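Local coordinates for protein NAD-dependent L-serine dehydrogenase (Pseudomonas aeruginosa, PDB 3OBB) that catalyses the NAD-dependent oxidation of L-serine and methyl-L-serine, with low activity toward beta-hydroxyisobutyrate, and works as a homotetramer built as a dimer of dimers, at residues A[248-253]-A[268-273]; A[102-107]-A[168-173]; A[37-42]-A[47-52]; A[183-188]-A[272-277]. All blocks are in the same frame, centred on the assembly; numbering follows the deposited sequence.

Contact 1 of 4, residues A[248-253]-A[268-273]; sequences KDLGLA and SLALSL
Leu250 and Leu271 carry the packing of an antiparallel helical hairpin, in which helix 243-260 and helix 265-279 follow one another across a short loop of the helical C-terminal region. The axes of the two short segments come within 9.5 Å and run at 146°, so the helices splay noticeably from the strictly antiparallel.

All contact between the segments is apolar. The two leucines slide past each other in opposite directions, so that each lies along the stem of the other. Leu250 CB meets Leu271 CD1 at 3.7 Å, while Leu250 CG rests 4.0 Å from Leu271 CB. With its CG anti to the backbone N (chi1 177°), Leu271 points its branches toward helix 243-260, and Leu271 CD2 lies 4.3 Å from Gly251 CA, where there is no side chain. On the other flank Leu250 CD2 leans more loosely on Ala270 CB, at 4.5 Å. Leu250 also rests on Gln178 and Ala181 of helix 168-196, which lies beside the hairpin, and Leu269 of the second helix meets Leu269 of another subunit.

Polar groups lie off this interface. Lys248, which binds NAD(+), directs its CB away from helix 265-279, and its ammonium forms a salt bridge with the neighbouring Asp249. Asn177 of helix 168-196 holds the other carboxylate oxygen, OD2, which should fix the rotation of the acid. Lys248 NZ approaches Asp249 OD1 from above the carboxylate plane, at 2.6 Å.

Contact 2 of 4, residues A[102-107]-A[168-173]; sequences TSARKI and AGQVAK
The carboxamide of Gln170, the residue that packs on Ala104, is gripped at both ends by the loop that precedes helix 101-112: OE1 accepts a hydrogen bond from Ile99 N, and NE2 donates one to Ser97 O. The two bonds, one at each end, should fix the orientation of the buried amide.

Its stem makes the contact. Gln170 CG lies against Ala104 CB at 3.7 Å, and the bend that follows (chi2 -60°) turns the amide off toward the loop, leaving the methylene to face the alanine methyl. The backbones stay well apart here, with the CA atoms of Ala104 and Gln170 7.3 Å from each other. Beside this pair, Arg105 extends far enough along its chain to bring its guanidinium to Val171. Arg105 NH2 touches Val171 CG2 at 3.7 Å, the methyl lying at the edge of the guanidinium and near its plane, and the two side chains cross obliquely. Both residues also pack on Asn197 of a neighbouring subunit, which places the Arg105-Val171 pair at a subunit interface.

The contact joins helix 101-112 of the Rossmann-type nucleotide-binding domain to the start of the long helix 168-196, which leads into the helical C-terminal region and carries the active-site Lys173. One touch is aliphatic, Gln170 CG on Ala104 CB; the other sets a guanidinium nitrogen against a valine methyl. This suggests that the directional hold comes from the hydrogen bonds of the Gln170 carboxamide to the loop holding Thr98, an NAD(+)-binding residue, while across the helices there is van der Waals contact and no hydrogen bond.

Contact 3 of 4, residues A[37-42]-A[47-52]; sequences SAVDGL and ASAARS
Leu42 and Ala47 meet through backbone and side chain together. Ala47 N donates to Leu42 O at 3.0 Å with a fairly straight N-H...O angle of 156°. The donor is tilted 33° from the carbonyl plane. Leu42 O also lies 3.2 Å from Ala47 CB, which in turn packs 3.9 Å from Leu42 CB. One turn back along the helix, Val39 reaches Ala49 of strand 48-49, its CG1 touching Ala49 CB at 3.8 Å. The valine's torsion (chi1 170°) sets that methyl anti to the backbone N. Alanines 47 and 49 thus point their methyls toward the helix, whereas Ser48, between them, turns its CB away.

The helix and the strand are the second and third elements of a beta-alpha-beta unit: strand 28-32, helix 36-44 and the short edge strand 48-49, part of the Rossmann-type nucleotide-binding domain. Only four residues separate the two segments, and the Leu42-Ala47 bond spans the last helical residues and the short link to the strand.

Farther out, Leu42 packs on Ala16, Ala19, Thr20 and Leu23 of helix 15-24, in the region that binds NAD(+), and also on Val31 of strand 28-32. Backbone hydrogen bonds of Ser48 with Leu29 and Val31, and of Ala50 with Val31, hold strand 48-49 to strand 28-32, and with it the alanines that face the helix. Beyond the strand, Ser52 takes the N-cap position of helix 53-57, its OG making a weak hydrogen bond to Asp55 N.

Contact 4 of 4, residues A[183-188]-A[272-277]; sequences LMIGTA and SLYRLL
Around Ile185 and Leu273, whose CA atoms lie 8.7 Å apart, the two short helical segments run at 72° to each other with their axes 12.1 Å apart, a spacing bridged by side chains. Ile185 is the wedge. Its CG2 meets Leu273 CD1 at 3.8 Å, the two side chains crossing at a slant. Its other branch, with CG1 beside the backbone N (chi1 -56°), carries CD1 to Tyr274 CE2 at 3.7 Å; the methyl comes to the ring obliquely as isoleucine and tyrosine pass in opposite directions. The phenol reaches on toward selenomethionine Met184, crossing it at about a right angle, with Met184 CG 4.1 Å from Tyr274 OH. That buried hydroxyl is hydrogen-bonded to Phe287 O, which anchors the far end of the ring. Within the first helix, Thr187 OG1 donates to Leu183 O at 2.6 Å, and Thr187 N reaches the same oxygen from the opposite face of its plane.

The contact sets helix 265-279 across the middle of the long helix 168-196. Helix 291-294 packs on Ile185 and Leu273, helix 243-260 flanks Tyr274, and in a neighbouring subunit Met266 packs on Ile185 and Pro265 on Leu273.

In the fold
Contacts 1 and 4 form one continuous packed region, sharing helix 265-279, with centres about 9 Å apart: Ala270 CA touches Ile185 CD1 at 3.7 Å, and Leu250 CD2 touches Tyr274 CD2 at the same distance. Contact 2 lies at the domain junction, its centre about 17 Å from that of contact 1, and shares the long helix 168-196 with contact 4. Contacts 1 and 2 both bear on the active site: contact 2 holds the active-site Lys173 and contact 1 the NAD(+)-binding Lys248; the Leu250 side chain is about 11 Å from that of Lys173. Contact 3 stands apart in the nucleotide-binding domain, its centre about 34 Å from that of contact 1.

Contact 1 of 4, residues A[248-253]-A[268-273]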
loop_
_atom_site.group_PDB
_atom_site.type_symbol
_atom_site.label_atom_id
_atom_site.label_comp_id
_atom_site.label_asym_id
_atom_site.label_seq_id
_atom_site.Cartn_x
_atom_site.Cartn_y
_atom_site.Cartn_z
ATOM N N LYS A 248 15.449 3.047 -9.141
ATOM C CA LYS A 248 15.480 3.948 -10.288
ATOM C C LYS A 248 14.404 3.535 -11.301
ATOM O O LYS A 248 13.562 4.351 -11.692
ATOM C CB LYS A 248 16.870 3.940 -10.923
ATOM C CG LYS A 248 17.006 4.724 -12.263
ATOM C CD LYS A 248 17.113 3.799 -13.509
ATOM C CE LYS A 248 18.342 2.830 -13.488
ATOM N NZ LYS A 248 18.128 1.551 -14.302
ATOM N N ASP A 249 14.452 2.268 -11.712
ATOM C CA ASP A 249 13.517 1.693 -12.694
ATOM C C ASP A 249 12.080 1.881 -12.264
ATOM O O ASP A 249 11.233 2.190 -13.064
ATOM C CB ASP A 249 13.813 0.194 -12.879
ATOM C CG ASP A 249 15.049 -0.060 -13.779
ATOM O OD1 ASP A 249 15.623 0.933 -14.301
ATOM O OD2 ASP A 249 15.448 -1.231 -13.985
ATOM N N LEU A 250 11.812 1.669 -10.987
ATOM C CA LEU A 250 10.470 1.856 -10.437
ATOM C C LEU A 250 10.115 3.327 -10.562
ATOM O O LEU A 250 8.985 3.673 -10.827
ATOM C CB LEU A 250 10.474 1.435 -8.966
ATOM C CG LEU A 250 9.897 0.124 -8.419
ATOM C CD1 LEU A 250 9.023 -0.745 -9.370
ATOM C CD2 LEU A 250 10.865 -0.657 -7.583
ATOM N N GLY A 251 11.099 4.198 -10.384
ATOM C CA GLY A 251 10.866 5.650 -10.456
ATOM C C GLY A 251 10.448 6.080 -11.857
ATOM O O GLY A 251 9.517 6.865 -12.011
ATOM N N LEU A 252 11.120 5.543 -12.870
ATOM C CA LEU A 252 10.732 5.744 -14.274
ATOM C C LEU A 252 9.316 5.234 -14.588
ATOM O O LEU A 252 8.564 5.862 -15.366
ATOM C CB LEU A 252 11.719 5.060 -15.216
ATOM C CG LEU A 252 13.181 5.503 -15.183
ATOM C CD1 LEU A 252 14.035 4.695 -16.166
ATOM C CD2 LEU A 252 13.387 7.022 -15.404
ATOM N N ALA A 253 8.968 4.094 -14.003
ATOM C CA ALA A 253 7.635 3.545 -14.165
ATOM C C ALA A 253 6.559 4.516 -13.600
ATOM O O ALA A 253 5.513 4.727 -14.235
ATOM C CB ALA A 253 7.547 2.148 -13.539
ATOM N N SER A 268 3.994 1.272 -7.043
ATOM C CA SER A 268 4.205 2.371 -6.064
ATOM C C SER A 268 4.585 1.893 -4.659
ATOM O O SER A 268 5.504 2.442 -4.045
ATOM C CB SER A 268 2.949 3.262 -5.934
ATOM O OG SER A 268 2.574 3.713 -7.214
ATOM N N LEU A 269 3.851 0.917 -4.131
ATOM C CA LEU A 269 4.223 0.328 -2.848
ATOM C C LEU A 269 5.597 -0.325 -2.966
ATOM O O LEU A 269 6.435 -0.149 -2.089
ATOM C CB LEU A 269 3.206 -0.693 -2.364
ATOM C CG LEU A 269 2.920 -0.889 -0.872
ATOM C CD1 LEU A 269 2.443 -2.320 -0.619
ATOM C CD2 LEU A 269 3.997 -0.454 0.158
ATOM N N ALA A 270 5.857 -1.048 -4.052
ATOM C CA ALA A 270 7.186 -1.678 -4.218
ATOM C C ALA A 270 8.259 -0.599 -4.099
ATOM O O ALA A 270 9.255 -0.779 -3.403
ATOM C CB ALA A 270 7.297 -2.437 -5.558
ATOM N N LEU A 271 8.026 0.538 -4.757
ATOM C CA LEU A 271 8.968 1.643 -4.723
ATOM C C LEU A 271 9.180 2.207 -3.315
ATOM O O LEU A 271 10.312 2.421 -2.906
ATOM C CB LEU A 271 8.562 2.743 -5.710
ATOM C CG LEU A 271 9.407 4.031 -5.776
ATOM C CD1 LEU A 271 10.898 3.783 -6.086
ATOM C CD2 LEU A 271 8.809 5.015 -6.788
ATOM N N SER A 272 8.106 2.375 -2.557
ATOM C CA SER A 272 8.229 2.792 -1.163
ATOM C C SER A 272 9.108 1.863 -0.331
ATOM O O SER A 272 9.882 2.324 0.477
ATOM C CB SER A 272 6.840 2.927 -0.543
ATOM O OG SER A 272 6.131 3.971 -1.236
ATOM N N LEU A 273 8.987 0.564 -0.558
ATOM C CA LEU A 273 9.748 -0.469 0.158
ATOM C C LEU A 273 11.224 -0.480 -0.268
ATOM O O LEU A 273 12.136 -0.598 0.580
ATOM C CB LEU A 273 9.089 -1.844 -0.023
ATOM C CG LEU A 273 7.667 -1.959 0.594
ATOM C CD1 LEU A 273 7.067 -3.323 0.304
ATOM C CD2 LEU A 273 7.588 -1.674 2.178
#

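Contact 2 of 4, residues A[102-107]-A[168-173]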
loop_
_atom_site.group_PDB
_atom_site.type_symbol
_atom_site.label_atom_id
_atom_site.label_comp_id
_atom_site.label_asym_id
_atom_site.label_seq_id
_atom_site.Cartn_x
_atom_site.Cartn_y
_atom_site.Cartn_z
ATOM N N THR A 102 8.971 9.183 -22.061
ATOM C CA THR A 102 8.791 10.560 -22.522
ATOM C C THR A 102 10.133 11.036 -23.062
ATOM O O THR A 102 10.231 11.467 -24.209
ATOM C CB THR A 102 8.271 11.519 -21.411
ATOM O OG1 THR A 102 6.953 11.126 -21.018
ATOM C CG2 THR A 102 8.192 12.951 -21.920
ATOM N N SER A 103 11.164 10.920 -22.237
ATOM C CA SER A 103 12.519 11.279 -22.640
ATOM C C SER A 103 13.008 10.563 -23.916
ATOM O O SER A 103 13.638 11.198 -24.763
ATOM C CB SER A 103 13.484 11.091 -21.480
ATOM O OG SER A 103 14.810 11.053 -21.943
ATOM N N ALA A 104 12.699 9.276 -24.071
ATOM C CA ALA A 104 13.017 8.542 -25.310
ATOM C C ALA A 104 12.294 9.066 -26.553
ATOM O O ALA A 104 12.854 9.044 -27.650
ATOM C CB ALA A 104 12.720 7.075 -25.150
ATOM N N ARG A 105 11.039 9.475 -26.401
ATOM C CA ARG A 105 10.286 10.048 -27.524
ATOM C C ARG A 105 10.882 11.384 -27.951
ATOM O O ARG A 105 10.992 11.682 -29.147
ATOM C CB ARG A 105 8.811 10.257 -27.163
ATOM C CG ARG A 105 8.036 8.972 -27.089
ATOM C CD ARG A 105 6.582 9.183 -26.737
ATOM N NE ARG A 105 6.184 8.010 -25.970
ATOM C CZ ARG A 105 5.795 8.018 -24.700
ATOM N NH1 ARG A 105 5.664 9.154 -24.026
ATOM N NH2 ARG A 105 5.479 6.872 -24.131
ATOM N N LYS A 106 11.228 12.191 -26.954
ATOM C CA LYS A 106 11.877 13.478 -27.148
ATOM C C LYS A 106 13.168 13.319 -27.962
ATOM O O LYS A 106 13.361 14.017 -28.970
ATOM C CB LYS A 106 12.137 14.116 -25.781
ATOM C CG LYS A 106 12.596 15.529 -25.824
ATOM C CD LYS A 106 11.712 16.431 -24.949
ATOM C CE LYS A 106 12.480 17.692 -24.545
ATOM N NZ LYS A 106 13.766 17.308 -23.848
ATOM N N ILE A 107 14.039 12.399 -27.545
ATOM C CA ILE A 107 15.231 12.080 -28.330
ATOM C C ILE A 107 14.839 11.532 -29.706
ATOM O O ILE A 107 15.424 11.942 -30.699
ATOM C CB ILE A 107 16.222 11.109 -27.601
ATOM C CG1 ILE A 107 16.714 11.731 -26.288
ATOM C CG2 ILE A 107 17.448 10.850 -28.452
ATOM C CD1 ILE A 107 17.095 10.712 -25.201
ATOM N N ALA A 168 8.461 2.785 -27.233
ATOM C CA ALA A 168 7.746 1.567 -26.790
ATOM C C ALA A 168 8.666 0.562 -26.129
ATOM O O ALA A 168 8.224 -0.235 -25.287
ATOM C CB ALA A 168 7.039 0.921 -27.941
ATOM N N GLY A 169 9.956 0.605 -26.485
ATOM C CA GLY A 169 10.928 -0.258 -25.830
ATOM C C GLY A 169 11.033 0.164 -24.379
ATOM O O GLY A 169 11.025 -0.674 -23.483
ATOM N N GLN A 170 11.128 1.470 -24.126
ATOM C CA GLN A 170 11.188 1.931 -22.731
ATOM C C GLN A 170 9.914 1.602 -22.017
ATOM O O GLN A 170 9.960 1.318 -20.839
ATOM C CB GLN A 170 11.475 3.428 -22.607
ATOM C CG GLN A 170 12.785 3.896 -23.258
ATOM C CD GLN A 170 14.036 3.242 -22.681
ATOM O OE1 GLN A 170 14.021 2.693 -21.578
ATOM N NE2 GLN A 170 15.129 3.320 -23.423
ATOM N N VAL A 171 8.759 1.669 -22.695
ATOM C CA VAL A 171 7.497 1.428 -22.003
ATOM C C VAL A 171 7.481 -0.032 -21.553
ATOM O O VAL A 171 7.159 -0.319 -20.400
ATOM C CB VAL A 171 6.211 1.795 -22.876
ATOM C CG1 VAL A 171 4.951 1.492 -22.127
ATOM C CG2 VAL A 171 6.208 3.298 -23.273
ATOM N N ALA A 172 7.852 -0.952 -22.461
ATOM C CA ALA A 172 7.798 -2.384 -22.162
ATOM C C ALA A 172 8.746 -2.676 -20.992
ATOM O O ALA A 172 8.381 -3.416 -20.058
ATOM C CB ALA A 172 8.149 -3.226 -23.438
ATOM N N LYS A 173 9.919 -2.036 -21.025
ATOM C CA LYS A 173 10.988 -2.210 -20.032
ATOM C C LYS A 173 10.558 -1.789 -18.629
ATOM O O LYS A 173 10.792 -2.507 -17.655
ATOM C CB LYS A 173 12.267 -1.438 -20.442
ATOM C CG LYS A 173 13.429 -1.520 -19.415
ATOM C CD LYS A 173 13.901 -2.964 -19.192
ATOM C CE LYS A 173 14.914 -3.077 -18.052
ATOM N NZ LYS A 173 16.203 -2.346 -18.326
#

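Contact 3 of 4, residues A[37-42]-A[47-52]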
loop_
_atom_site.group_PDB
_atom_site.type_symbol
_atom_site.label_atom_id
_atom_site.label_comp_id
_atom_site.label_asym_id
_atom_site.label_seq_id
_atom_site.Cartn_x
_atom_site.Cartn_y
_atom_site.Cartn_z
ATOM N N SER A 37 39.771 3.207 -17.016
ATOM C CA SER A 37 39.973 1.776 -16.885
ATOM C C SER A 37 38.883 1.001 -17.662
ATOM O O SER A 37 39.188 -0.019 -18.297
ATOM C CB SER A 37 40.040 1.355 -15.390
ATOM O OG SER A 37 38.794 1.549 -14.702
ATOM N N ALA A 38 37.629 1.491 -17.631
ATOM C CA ALA A 38 36.565 0.906 -18.475
ATOM C C ALA A 38 36.934 0.961 -19.970
ATOM O O ALA A 38 36.756 -0.022 -20.709
ATOM C CB ALA A 38 35.197 1.582 -18.215
ATOM N N VAL A 39 37.475 2.101 -20.404
ATOM C CA VAL A 39 37.957 2.254 -21.763
ATOM C C VAL A 39 39.119 1.273 -22.029
ATOM O O VAL A 39 39.135 0.590 -23.059
ATOM C CB VAL A 39 38.369 3.736 -22.061
ATOM C CG1 VAL A 39 39.093 3.840 -23.390
ATOM C CG2 VAL A 39 37.162 4.668 -22.042
ATOM N N ASP A 40 40.092 1.208 -21.117
ATOM C CA ASP A 40 41.282 0.356 -21.316
ATOM C C ASP A 40 40.927 -1.113 -21.461
ATOM O O ASP A 40 41.545 -1.831 -22.236
ATOM C CB ASP A 40 42.280 0.504 -20.176
ATOM C CG ASP A 40 42.850 1.893 -20.069
ATOM O OD1 ASP A 40 43.020 2.606 -21.100
ATOM O OD2 ASP A 40 43.147 2.253 -18.912
ATOM N N GLY A 41 39.932 -1.542 -20.712
ATOM C CA GLY A 41 39.382 -2.905 -20.818
ATOM C C GLY A 41 38.938 -3.234 -22.239
ATOM O O GLY A 41 39.230 -4.295 -22.767
ATOM N N LEU A 42 38.244 -2.295 -22.863
ATOM C CA LEU A 42 37.777 -2.470 -24.224
ATOM C C LEU A 42 38.917 -2.368 -25.200
ATOM O O LEU A 42 38.944 -3.114 -26.148
ATOM C CB LEU A 42 36.654 -1.463 -24.577
ATOM C CG LEU A 42 35.203 -1.959 -24.514
ATOM C CD1 LEU A 42 34.943 -2.977 -25.627
ATOM C CD2 LEU A 42 34.872 -2.555 -23.130
ATOM N N ALA A 47 39.233 -2.852 -29.148
ATOM C CA ALA A 47 38.598 -1.567 -29.464
ATOM C C ALA A 47 39.659 -0.472 -29.684
ATOM O O ALA A 47 40.802 -0.605 -29.228
ATOM C CB ALA A 47 37.604 -1.166 -28.376
ATOM N N SER A 48 39.295 0.570 -30.427
ATOM C CA SER A 48 40.062 1.813 -30.423
ATOM C C SER A 48 39.386 2.775 -29.452
ATOM O O SER A 48 38.149 2.763 -29.312
ATOM C CB SER A 48 40.164 2.455 -31.826
ATOM O OG SER A 48 39.970 1.498 -32.860
ATOM N N ALA A 49 40.192 3.577 -28.763
ATOM C CA ALA A 49 39.684 4.540 -27.807
ATOM C C ALA A 49 39.404 5.838 -28.527
ATOM O O ALA A 49 40.189 6.306 -29.339
ATOM C CB ALA A 49 40.669 4.770 -26.672
ATOM N N ALA A 50 38.259 6.419 -28.234
ATOM C CA ALA A 50 37.945 7.721 -28.800
ATOM C C ALA A 50 38.228 8.773 -27.737
ATOM O O ALA A 50 38.246 8.466 -26.546
ATOM C CB ALA A 50 36.498 7.753 -29.235
ATOM N N ARG A 51 38.441 9.999 -28.178
ATOM C CA ARG A 51 38.670 11.160 -27.326
ATOM C C ARG A 51 37.454 11.552 -26.497
ATOM O O ARG A 51 37.589 12.148 -25.421
ATOM C CB ARG A 51 38.974 12.350 -28.218
ATOM C CG ARG A 51 40.405 12.498 -28.637
ATOM C CD ARG A 51 40.460 13.242 -29.962
ATOM N NE ARG A 51 41.508 14.240 -30.029
ATOM C CZ ARG A 51 42.810 13.991 -29.887
ATOM N NH1 ARG A 51 43.220 12.755 -29.614
ATOM N NH2 ARG A 51 43.698 14.990 -29.996
ATOM N N SER A 52 36.273 11.284 -27.043
ATOM C CA SER A 52 35.021 11.667 -26.415
ATOM C C SER A 52 33.863 11.036 -27.169
ATOM O O SER A 52 34.066 10.321 -28.158
ATOM C CB SER A 52 34.865 13.193 -26.398
ATOM O OG SER A 52 34.881 13.697 -27.717
#

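Contact 4 of 4, residues A[183-188]-A[272-277]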
loop_
_atom_site.group_PDB
_atom_site.type_symbol
_atom_site.label_atom_id
_atom_site.label_comp_id
_atom_site.label_asym_id
_atom_site.label_seq_id
_atom_site.Cartn_x
_atom_site.Cartn_y
_atom_site.Cartn_z
ATOM N N LEU A 183 6.692 -8.909 -8.096
ATOM C CA LEU A 183 6.740 -10.346 -7.835
ATOM C C LEU A 183 7.848 -10.748 -6.872
ATOM O O LEU A 183 7.709 -11.746 -6.140
ATOM C CB LEU A 183 6.743 -11.203 -9.121
ATOM C CG LEU A 183 7.848 -11.033 -10.094
ATOM C CD1 LEU A 183 9.015 -11.938 -9.633
ATOM C CD2 LEU A 183 7.324 -11.400 -11.517
HETATM N N MSE A 184 8.920 -9.968 -6.871
HETATM C CA MSE A 184 10.033 -10.204 -5.952
HETATM C C MSE A 184 9.653 -9.904 -4.483
HETATM O O MSE A 184 9.953 -10.677 -3.551
HETATM C CB MSE A 184 11.303 -9.439 -6.372
HETATM C CG MSE A 184 12.468 -9.624 -5.392
HETATM SE SE MSE A 184 13.132 -11.484 -5.343
HETATM C CE MSE A 184 14.123 -11.576 -6.993
ATOM N N ILE A 185 8.957 -8.807 -4.257
ATOM C CA ILE A 185 8.530 -8.530 -2.879
ATOM C C ILE A 185 7.445 -9.509 -2.463
ATOM O O ILE A 185 7.475 -10.048 -1.349
ATOM C CB ILE A 185 8.075 -7.069 -2.709
ATOM C CG1 ILE A 185 9.215 -6.149 -3.158
ATOM C CG2 ILE A 185 7.709 -6.787 -1.232
ATOM C CD1 ILE A 185 8.907 -4.658 -2.987
ATOM N N GLY A 186 6.498 -9.755 -3.377
ATOM C CA GLY A 186 5.489 -10.770 -3.171
ATOM C C GLY A 186 6.151 -12.076 -2.743
ATOM O O GLY A 186 5.754 -12.675 -1.749
ATOM N N THR A 187 7.170 -12.516 -3.469
ATOM C CA THR A 187 7.840 -13.774 -3.180
ATOM C C THR A 187 8.565 -13.785 -1.804
ATOM O O THR A 187 8.412 -14.714 -0.996
ATOM C CB THR A 187 8.781 -14.212 -4.364
ATOM O OG1 THR A 187 8.021 -14.291 -5.601
ATOM C CG2 THR A 187 9.411 -15.597 -4.063
ATOM N N ALA A 188 9.290 -12.717 -1.514
ATOM C CA ALA A 188 10.013 -12.586 -0.261
ATOM C C ALA A 188 9.056 -12.606 0.936
ATOM O O ALA A 188 9.355 -13.195 1.985
ATOM C CB ALA A 188 10.805 -11.292 -0.275
ATOM N N SER A 272 8.106 2.375 -2.557
ATOM C CA SER A 272 8.229 2.792 -1.163
ATOM C C SER A 272 9.108 1.863 -0.331
ATOM O O SER A 272 9.882 2.324 0.477
ATOM C CB SER A 272 6.840 2.927 -0.543
ATOM O OG SER A 272 6.131 3.971 -1.236
ATOM N N LEU A 273 8.987 0.564 -0.558
ATOM C CA LEU A 273 9.748 -0.469 0.158
ATOM C C LEU A 273 11.224 -0.480 -0.268
ATOM O O LEU A 273 12.136 -0.598 0.580
ATOM C CB LEU A 273 9.089 -1.844 -0.023
ATOM C CG LEU A 273 7.667 -1.959 0.594
ATOM C CD1 LEU A 273 7.067 -3.323 0.304
ATOM C CD2 LEU A 273 7.588 -1.674 2.178
ATOM N N TYR A 274 11.456 -0.294 -1.570
ATOM C CA TYR A 274 12.830 -0.110 -2.060
ATOM C C TYR A 274 13.469 1.119 -1.455
ATOM O O TYR A 274 14.644 1.090 -1.092
ATOM C CB TYR A 274 12.930 -0.182 -3.590
ATOM C CG TYR A 274 13.056 -1.625 -3.986
ATOM C CD1 TYR A 274 14.268 -2.303 -3.793
ATOM C CD2 TYR A 274 11.948 -2.355 -4.449
ATOM C CE1 TYR A 274 14.400 -3.654 -4.088
ATOM C CE2 TYR A 274 12.069 -3.721 -4.742
ATOM C CZ TYR A 274 13.291 -4.358 -4.550
ATOM O OH TYR A 274 13.418 -5.696 -4.810
ATOM N N ARG A 275 12.696 2.187 -1.276
ATOM C CA ARG A 275 13.288 3.385 -0.696
ATOM C C ARG A 275 13.682 3.181 0.770
ATOM O O ARG A 275 14.670 3.754 1.226
ATOM C CB ARG A 275 12.404 4.622 -0.915
ATOM C CG ARG A 275 12.337 4.949 -2.412
ATOM C CD ARG A 275 12.407 6.410 -2.727
ATOM N NE ARG A 275 12.275 6.663 -4.166
ATOM C CZ ARG A 275 11.325 7.405 -4.732
ATOM N NH1 ARG A 275 10.397 7.992 -3.995
ATOM N NH2 ARG A 275 11.306 7.562 -6.050
ATOM N N LEU A 276 12.902 2.356 1.478
ATOM C CA LEU A 276 13.200 1.927 2.854
ATOM C C LEU A 276 14.516 1.167 2.883
ATOM O O LEU A 276 15.322 1.369 3.750
ATOM C CB LEU A 276 12.082 1.007 3.348
ATOM C CG LEU A 276 11.010 1.526 4.325
ATOM C CD1 LEU A 276 10.658 3.029 4.221
ATOM C CD2 LEU A 276 9.753 0.622 4.398
ATOM N N LEU A 277 14.735 0.305 1.902
ATOM C CA LEU A 277 15.995 -0.428 1.792
ATOM C C LEU A 277 17.165 0.521 1.627
ATOM O O LEU A 277 18.237 0.269 2.176
ATOM C CB LEU A 277 15.959 -1.428 0.624
ATOM C CG LEU A 277 15.091 -2.661 0.891
ATOM C CD1 LEU A 277 15.002 -3.485 -0.378
ATOM C CD2 LEU A 277 15.658 -3.475 2.083
#